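Kojibiose phosphorylase (PDB 6W0P) is a glycoside hydrolase family 65 phosphorylase, a multidomain protein in which a beta-rich N-terminal domain accompanies an (alpha/alpha)6-barrel catalytic domain. Local coordinates at residues D477-T487 and F546-M555; D583-L591 and Y613-S624. One frame throughout, in Å; residues are numbered along the deposited sequence.

Both contacts belong to the family 65 catalytic domain and illustrate how the connections between its helices are held together. Interaction 1 is the more buried, a meeting of two irregular loops in which side-chain amides, a carboxylate, a hydroxyl, backbone groups and bridging waters share the bonding. Interaction 2 is partly buried and more mixed, combining a short backbone bridge, an apolar patch and two salt bridges. They are neighbours, with centres about 13 Å apart, and share a border: D477 N bonds to the carboxylate of D589, and the hydroxyl of Y613 to F546 O. Both also reach the second subunit, through D554 and M555 in interaction 1 and through D583 and R616 in interaction 2.

Interaction 1. Residues D477-T487 and F546-M555; sequences DEFKLMVNHNT and FEQNDGFFDM
Q548 extends its side chain to D477, where the amide and carboxylate planes stand 89° apart. Its NE2 donates within the amide plane to the anti lone pair of D477 OD2, 2.7 Å away. The other oxygen, OD1, accepts from the backbone N of F479, closing an Asx turn, and from K586 N, so both oxygens of this buried carboxylate are engaged.

K480 crosses N549 at about a right angle, with CG 3.4 Å from N549 OD1. A bend at chi2 leads the chain to F552, where K480 CE lies 3.9 Å from F552 CE2, and a second at chi4 sends NZ to the carbonyls of F479, Y580 and T582. N549 holds CG between its backbone N and carbonyl carbon (chi1 62°), which lays the amide along V483, N549 CG 3.7 Å from V483 CB. A water gives a hydrogen to N549 OD1 at 2.7 Å and accepts from N486 ND2 and Q548 NE2, knitting three amides together. N486, the N-cap of helix 487-504, also bonds through OD1 to T489 and through ND2 to D589.

At the start of this helix, T487 divides its branches. With OG1 beside its backbone N (chi1 -57°), the hydroxyl donates to E547 O over 2.6 Å, and methyl CG2 lies 3.6 Å from F546 CD1. The backbone N of T487 adds a bond to Q548 O, and D550 N joins N484 O at 3.0 Å.

Side-chain and backbone groups share the work: amide meets carboxylate, N-H meets carbonyl and water joins the amides, tying two irregular loops where a helix begins.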
# COMPACT_ATOMS: atom_id res chain seq x y z
N ASP A 477 8.89 5.39 -16.30
CA ASP A 477 7.55 6.04 -16.32
C ASP A 477 6.73 5.39 -15.20
O ASP A 477 6.21 4.29 -15.39
CB ASP A 477 6.80 5.93 -17.66
CG ASP A 477 5.35 6.38 -17.56
OD1 ASP A 477 5.07 7.18 -16.66
OD2 ASP A 477 4.48 5.89 -18.35
N GLU A 478 6.64 6.06 -14.07
CA GLU A 478 5.97 5.49 -12.87
C GLU A 478 4.46 5.52 -13.03
O GLU A 478 3.78 5.04 -12.11
CB GLU A 478 6.41 6.24 -11.62
CG GLU A 478 7.91 6.16 -11.42
CD GLU A 478 8.39 6.80 -10.14
OE1 GLU A 478 7.56 7.37 -9.43
OE2 GLU A 478 9.55 6.67 -9.85
N PHE A 479 3.95 6.01 -14.15
CA PHE A 479 2.49 6.05 -14.42
C PHE A 479 2.04 4.74 -15.06
O PHE A 479 0.87 4.65 -15.37
CB PHE A 479 2.14 7.28 -15.23
CG PHE A 479 2.37 8.60 -14.52
CD1 PHE A 479 2.60 8.65 -13.15
CD2 PHE A 479 2.28 9.79 -15.22
CE1 PHE A 479 2.79 9.87 -12.50
CE2 PHE A 479 2.43 11.01 -14.57
CZ PHE A 479 2.71 11.04 -13.22
N LYS A 480 2.92 3.74 -15.17
CA LYS A 480 2.58 2.40 -15.74
C LYS A 480 3.03 1.31 -14.77
O LYS A 480 4.27 1.07 -14.66
CB LYS A 480 3.20 2.23 -17.13
CG LYS A 480 2.38 2.89 -18.22
CD LYS A 480 1.03 2.21 -18.44
CE LYS A 480 -0.01 3.15 -19.01
NZ LYS A 480 -0.12 4.40 -18.22
N LEU A 481 2.06 0.66 -14.13
CA LEU A 481 2.25 -0.29 -12.99
C LEU A 481 1.75 -1.70 -13.34
O LEU A 481 0.61 -1.84 -13.78
CB LEU A 481 1.51 0.28 -11.77
CG LEU A 481 1.36 -0.67 -10.58
CD1 LEU A 481 2.70 -1.18 -10.09
CD2 LEU A 481 0.59 -0.00 -9.46
N MET A 482 2.59 -2.72 -13.12
CA MET A 482 2.25 -4.15 -13.31
C MET A 482 1.94 -4.34 -14.79
O MET A 482 0.95 -5.03 -15.16
CB MET A 482 1.05 -4.61 -12.46
CG MET A 482 1.28 -4.57 -10.95
SD MET A 482 2.57 -5.67 -10.36
CE MET A 482 2.07 -7.23 -11.10
N VAL A 483 2.75 -3.71 -15.63
CA VAL A 483 2.67 -3.93 -17.10
C VAL A 483 3.64 -5.05 -17.46
O VAL A 483 4.50 -5.39 -16.64
CB VAL A 483 2.96 -2.64 -17.89
CG1 VAL A 483 1.89 -1.61 -17.60
CG2 VAL A 483 4.35 -2.09 -17.65
N ASN A 484 3.50 -5.56 -18.68
CA ASN A 484 4.37 -6.59 -19.27
C ASN A 484 5.06 -6.02 -20.50
O ASN A 484 4.48 -5.17 -21.14
CB ASN A 484 3.56 -7.83 -19.62
CG ASN A 484 2.70 -8.31 -18.48
OD1 ASN A 484 3.15 -8.39 -17.34
ND2 ASN A 484 1.48 -8.70 -18.79
N HIS A 485 6.28 -6.49 -20.79
CA HIS A 485 7.04 -6.11 -22.00
C HIS A 485 7.28 -4.59 -21.98
O HIS A 485 7.10 -3.93 -23.05
CB HIS A 485 6.28 -6.57 -23.26
CG HIS A 485 5.77 -7.97 -23.17
ND1 HIS A 485 6.50 -8.96 -22.59
CD2 HIS A 485 4.62 -8.54 -23.61
CE1 HIS A 485 5.85 -10.11 -22.71
NE2 HIS A 485 4.67 -9.87 -23.31
N ASN A 486 7.64 -4.05 -20.80
CA ASN A 486 8.18 -2.67 -20.72
C ASN A 486 9.50 -2.66 -21.50
O ASN A 486 10.40 -3.48 -21.18
CB ASN A 486 8.35 -2.16 -19.30
CG ASN A 486 9.18 -0.90 -19.24
OD1 ASN A 486 10.36 -0.97 -18.88
ND2 ASN A 486 8.59 0.24 -19.56
N THR A 487 9.60 -1.81 -22.51
CA THR A 487 10.73 -1.85 -23.47
C THR A 487 12.00 -1.39 -22.77
O THR A 487 13.01 -2.04 -22.95
CB THR A 487 10.40 -1.07 -24.74
OG1 THR A 487 9.20 -1.69 -25.21
CG2 THR A 487 11.53 -1.14 -25.75
N PHE A 546 9.19 2.32 -30.76
CA PHE A 546 9.08 1.35 -29.64
C PHE A 546 7.74 1.59 -28.94
O PHE A 546 7.32 2.78 -28.80
CB PHE A 546 10.23 1.49 -28.65
CG PHE A 546 11.57 1.14 -29.23
CD1 PHE A 546 12.04 -0.17 -29.23
CD2 PHE A 546 12.36 2.12 -29.80
CE1 PHE A 546 13.27 -0.48 -29.79
CE2 PHE A 546 13.60 1.81 -30.33
CZ PHE A 546 14.06 0.51 -30.32
N GLU A 547 7.06 0.51 -28.56
CA GLU A 547 5.84 0.63 -27.73
C GLU A 547 6.31 0.52 -26.28
O GLU A 547 7.05 -0.40 -26.01
CB GLU A 547 4.78 -0.43 -28.08
CG GLU A 547 3.45 -0.18 -27.36
CD GLU A 547 2.31 -1.13 -27.69
OE1 GLU A 547 2.58 -2.24 -28.18
OE2 GLU A 547 1.16 -0.78 -27.39
N GLN A 548 5.93 1.46 -25.42
CA GLN A 548 6.50 1.61 -24.06
C GLN A 548 6.26 0.33 -23.26
O GLN A 548 7.16 -0.07 -22.50
CB GLN A 548 5.88 2.80 -23.31
CG GLN A 548 6.62 3.10 -22.04
CD GLN A 548 6.07 4.32 -21.36
OE1 GLN A 548 6.16 5.43 -21.89
NE2 GLN A 548 5.51 4.12 -20.18
N ASN A 549 5.07 -0.25 -23.40
CA ASN A 549 4.74 -1.57 -22.80
C ASN A 549 3.61 -2.20 -23.62
O ASN A 549 3.00 -1.48 -24.45
CB ASN A 549 4.44 -1.44 -21.30
CG ASN A 549 3.23 -0.58 -21.00
OD1 ASN A 549 3.38 0.50 -20.42
ND2 ASN A 549 2.04 -1.07 -21.35
N ASP A 550 3.36 -3.49 -23.40
CA ASP A 550 2.26 -4.22 -24.09
C ASP A 550 0.96 -3.48 -23.77
O ASP A 550 0.70 -3.27 -22.57
CB ASP A 550 2.18 -5.68 -23.63
CG ASP A 550 1.50 -6.65 -24.60
OD1 ASP A 550 1.45 -6.35 -25.82
OD2 ASP A 550 1.11 -7.76 -24.14
N GLY A 551 0.22 -3.09 -24.81
CA GLY A 551 -1.09 -2.44 -24.68
C GLY A 551 -0.98 -0.94 -24.46
O GLY A 551 -2.06 -0.29 -24.28
N PHE A 552 0.24 -0.37 -24.46
CA PHE A 552 0.42 1.09 -24.26
C PHE A 552 -0.30 1.90 -25.34
O PHE A 552 -1.01 2.83 -24.96
CB PHE A 552 1.87 1.54 -24.22
CG PHE A 552 1.96 2.98 -23.78
CD1 PHE A 552 1.84 4.01 -24.70
CD2 PHE A 552 2.06 3.30 -22.44
CE1 PHE A 552 1.87 5.33 -24.28
CE2 PHE A 552 2.08 4.62 -22.02
CZ PHE A 552 1.99 5.64 -22.95
N PHE A 553 -0.10 1.61 -26.63
CA PHE A 553 -0.64 2.42 -27.76
C PHE A 553 -2.17 2.52 -27.71
O PHE A 553 -2.68 3.58 -28.12
CB PHE A 553 -0.28 1.79 -29.12
CG PHE A 553 1.16 1.89 -29.52
CD1 PHE A 553 1.97 2.92 -29.05
CD2 PHE A 553 1.70 1.00 -30.44
CE1 PHE A 553 3.28 3.05 -29.47
CE2 PHE A 553 3.02 1.13 -30.86
CZ PHE A 553 3.81 2.14 -30.36
N ASP A 554 -2.84 1.46 -27.24
CA ASP A 554 -4.33 1.33 -27.27
C ASP A 554 -4.98 1.92 -26.02
O ASP A 554 -6.22 1.94 -25.97
CB ASP A 554 -4.76 -0.13 -27.52
CG ASP A 554 -6.05 -0.20 -28.32
OD1 ASP A 554 -6.21 0.64 -29.23
OD2 ASP A 554 -6.91 -1.03 -28.01
N MET A 555 -4.21 2.46 -25.07
CA MET A 555 -4.77 3.00 -23.80
C MET A 555 -5.65 4.20 -24.12
O MET A 555 -5.50 4.82 -25.18
CB MET A 555 -3.68 3.43 -22.81
CG MET A 555 -2.83 2.26 -22.31
SD MET A 555 -3.70 1.05 -21.26
CE MET A 555 -4.04 2.12 -19.86
O HOH W 1 1.14 -4.67 -20.27
O HOH W 2 0.73 -8.65 -21.76
O HOH W 3 5.86 1.03 -19.36

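Interaction 2. Residues D583-L591 and Y613-S624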
# COMPACT_ATOMS: atom_id res chain seq x y z
N ASP A 583 -2.65 7.46 -21.17
CA ASP A 583 -1.40 7.44 -21.97
C ASP A 583 -0.56 8.67 -21.60
O ASP A 583 0.22 9.15 -22.43
CB ASP A 583 -1.75 7.34 -23.45
CG ASP A 583 -2.37 8.58 -24.05
OD1 ASP A 583 -2.80 9.47 -23.26
OD2 ASP A 583 -2.40 8.65 -25.28
N ILE A 584 -0.75 9.18 -20.39
CA ILE A 584 0.06 10.28 -19.80
C ILE A 584 1.27 9.62 -19.16
O ILE A 584 1.08 8.68 -18.37
CB ILE A 584 -0.75 11.08 -18.77
CG1 ILE A 584 -2.01 11.71 -19.36
CG2 ILE A 584 0.13 12.11 -18.10
CD1 ILE A 584 -3.04 12.07 -18.32
N ILE A 585 2.46 10.13 -19.46
CA ILE A 585 3.78 9.57 -19.07
C ILE A 585 4.46 10.55 -18.11
O ILE A 585 4.39 11.80 -18.33
CB ILE A 585 4.62 9.30 -20.32
CG1 ILE A 585 4.02 8.15 -21.14
CG2 ILE A 585 6.07 9.02 -19.99
CD1 ILE A 585 4.39 8.24 -22.60
N LYS A 586 5.07 10.02 -17.05
CA LYS A 586 5.71 10.86 -16.03
C LYS A 586 7.03 11.41 -16.58
O LYS A 586 7.31 12.58 -16.39
CB LYS A 586 5.92 10.04 -14.76
CG LYS A 586 6.54 10.80 -13.59
CD LYS A 586 6.76 9.85 -12.44
CE LYS A 586 7.57 10.42 -11.31
NZ LYS A 586 6.73 11.40 -10.59
N GLN A 587 7.83 10.57 -17.21
CA GLN A 587 9.23 10.92 -17.51
C GLN A 587 9.72 9.99 -18.61
O GLN A 587 9.05 9.03 -18.97
CB GLN A 587 10.06 10.81 -16.23
CG GLN A 587 10.19 9.38 -15.69
CD GLN A 587 10.76 9.35 -14.28
OE1 GLN A 587 10.04 9.49 -13.31
NE2 GLN A 587 12.06 9.13 -14.16
N PRO A 588 10.90 10.26 -19.19
CA PRO A 588 11.42 9.41 -20.25
C PRO A 588 11.42 7.93 -19.87
O PRO A 588 11.95 7.56 -18.83
CB PRO A 588 12.84 9.95 -20.46
CG PRO A 588 12.70 11.41 -20.06
CD PRO A 588 11.76 11.40 -18.87
N ASP A 589 10.85 7.10 -20.74
CA ASP A 589 10.89 5.62 -20.60
C ASP A 589 11.55 5.08 -21.88
O ASP A 589 12.76 4.82 -21.84
CB ASP A 589 9.47 5.13 -20.27
CG ASP A 589 9.42 3.75 -19.66
OD1 ASP A 589 9.95 2.83 -20.33
OD2 ASP A 589 8.86 3.60 -18.52
N VAL A 590 10.83 5.06 -23.00
CA VAL A 590 11.44 4.74 -24.33
C VAL A 590 12.58 5.73 -24.58
O VAL A 590 13.68 5.30 -25.01
CB VAL A 590 10.39 4.79 -25.45
CG1 VAL A 590 11.04 4.82 -26.83
CG2 VAL A 590 9.41 3.66 -25.33
N LEU A 591 12.33 7.03 -24.37
CA LEU A 591 13.29 8.11 -24.70
C LEU A 591 14.50 8.04 -23.76
O LEU A 591 15.59 8.53 -24.13
CB LEU A 591 12.59 9.47 -24.62
CG LEU A 591 11.58 9.77 -25.73
CD1 LEU A 591 11.27 11.27 -25.78
CD2 LEU A 591 12.07 9.29 -27.10
N TYR A 613 6.10 10.33 -27.97
CA TYR A 613 6.20 10.28 -26.49
C TYR A 613 6.33 11.66 -25.83
O TYR A 613 5.74 11.82 -24.75
CB TYR A 613 7.30 9.32 -26.07
CG TYR A 613 6.93 7.88 -26.29
CD1 TYR A 613 5.90 7.29 -25.58
CD2 TYR A 613 7.58 7.11 -27.23
CE1 TYR A 613 5.54 5.97 -25.80
CE2 TYR A 613 7.24 5.79 -27.45
CZ TYR A 613 6.21 5.22 -26.74
OH TYR A 613 5.90 3.92 -26.99
N GLU A 614 7.07 12.62 -26.42
CA GLU A 614 7.22 13.97 -25.82
C GLU A 614 5.84 14.57 -25.51
O GLU A 614 5.64 15.03 -24.40
CB GLU A 614 8.08 14.88 -26.70
CG GLU A 614 8.35 16.26 -26.10
CD GLU A 614 7.16 17.21 -25.97
OE1 GLU A 614 6.46 17.39 -26.96
OE2 GLU A 614 6.92 17.74 -24.82
N PRO A 615 4.85 14.63 -26.44
CA PRO A 615 3.56 15.27 -26.13
C PRO A 615 2.61 14.50 -25.17
O PRO A 615 1.64 15.10 -24.69
CB PRO A 615 2.87 15.46 -27.50
CG PRO A 615 3.56 14.47 -28.42
CD PRO A 615 4.95 14.23 -27.85
N ARG A 616 2.91 13.23 -24.88
CA ARG A 616 2.23 12.44 -23.82
C ARG A 616 2.96 12.56 -22.48
O ARG A 616 2.47 11.95 -21.51
CB ARG A 616 2.16 10.98 -24.26
CG ARG A 616 1.35 10.79 -25.53
CD ARG A 616 1.18 9.34 -25.92
NE ARG A 616 0.04 9.17 -26.81
CZ ARG A 616 0.05 9.47 -28.11
NH1 ARG A 616 1.14 9.98 -28.67
NH2 ARG A 616 -1.03 9.26 -28.84
N THR A 617 4.07 13.29 -22.39
CA THR A 617 4.95 13.30 -21.19
C THR A 617 4.67 14.57 -20.35
O THR A 617 4.79 15.69 -20.86
CB THR A 617 6.42 13.17 -21.55
OG1 THR A 617 6.55 12.00 -22.34
CG2 THR A 617 7.29 13.10 -20.32
N LEU A 618 4.28 14.36 -19.10
CA LEU A 618 3.90 15.44 -18.15
C LEU A 618 5.16 16.21 -17.75
O LEU A 618 5.04 17.41 -17.51
CB LEU A 618 3.21 14.80 -16.96
CG LEU A 618 2.24 15.67 -16.17
CD1 LEU A 618 1.13 16.21 -17.04
CD2 LEU A 618 1.66 14.84 -15.03
N HIS A 619 6.32 15.57 -17.72
CA HIS A 619 7.60 16.21 -17.34
C HIS A 619 7.55 16.48 -15.83
O HIS A 619 8.02 17.56 -15.43
CB HIS A 619 7.88 17.51 -18.14
CG HIS A 619 7.91 17.28 -19.61
ND1 HIS A 619 8.84 16.43 -20.20
CD2 HIS A 619 7.08 17.68 -20.59
CE1 HIS A 619 8.58 16.34 -21.48
NE2 HIS A 619 7.51 17.10 -21.75
N GLU A 620 6.96 15.54 -15.06
CA GLU A 620 6.85 15.67 -13.59
C GLU A 620 8.27 15.82 -13.06
O GLU A 620 8.67 16.98 -12.76
CB GLU A 620 6.09 14.50 -12.95
CG GLU A 620 4.64 14.82 -12.60
CD GLU A 620 4.01 13.98 -11.49
OE1 GLU A 620 2.82 14.22 -11.16
OE2 GLU A 620 4.71 13.09 -10.94
N SER A 621 9.02 14.71 -13.10
CA SER A 621 10.38 14.59 -12.52
C SER A 621 11.32 15.67 -13.05
O SER A 621 11.18 16.17 -14.20
CB SER A 621 10.95 13.23 -12.76
OG SER A 621 11.08 13.00 -14.14
N SER A 622 12.32 15.97 -12.22
CA SER A 622 13.42 16.90 -12.56
C SER A 622 14.28 16.24 -13.65
O SER A 622 15.13 16.92 -14.21
CB SER A 622 14.21 17.28 -11.31
OG SER A 622 14.58 16.14 -10.55
N LEU A 623 14.00 14.97 -13.95
CA LEU A 623 14.77 14.10 -14.87
C LEU A 623 14.36 14.36 -16.33
O LEU A 623 15.20 14.15 -17.24
CB LEU A 623 14.46 12.66 -14.46
CG LEU A 623 15.22 12.13 -13.24
CD1 LEU A 623 14.69 12.73 -11.92
CD2 LEU A 623 15.15 10.61 -13.18
N SER A 624 13.14 14.84 -16.56
CA SER A 624 12.47 14.80 -17.89
C SER A 624 12.93 15.93 -18.80
O SER A 624 13.28 15.66 -19.94
CB SER A 624 10.98 14.77 -17.74
OG SER A 624 10.37 14.73 -19.01
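I585 and T617 form a single parallel beta bridge, a brief strand-like pairing between two connecting segments of the helical barrel domain. I585 N donates to R616 O and I585 O accepts from L618 N, each over 2.7 Å, so one residue is clasped on both its backbone groups.

The side chain of I585 is the main bump. It enters the hollow between Y613 and R616, where I585 CD1 meets the edge of the tyrosine ring, 3.5 Å from Y613 CD1, with R616 CB bordering the same recess. V590 crosses the ring further along and puts CG2 3.7 Å from Y613 CE2, while L591 packs at the foot of the tyrosine against CB. Beyond the bridge, P588 fits its CD against CA and OG of S624, and Q587 lies alongside L623, with Q587 CB 3.2 Å from S621 OG.

Salt bridges flank this relief. R616 NE donates to D583 OD2 over 2.9 Å; OD2 sits at the guanidinium edge but is met from above the carboxylate plane. D583 also bonds to H557, and both D583 and R616 bond to Q463 of the second subunit. In the other pair, K586 bends at chi4 (73°) to bring NZ within 2.7 Å of OE2 of the poorly ordered E620.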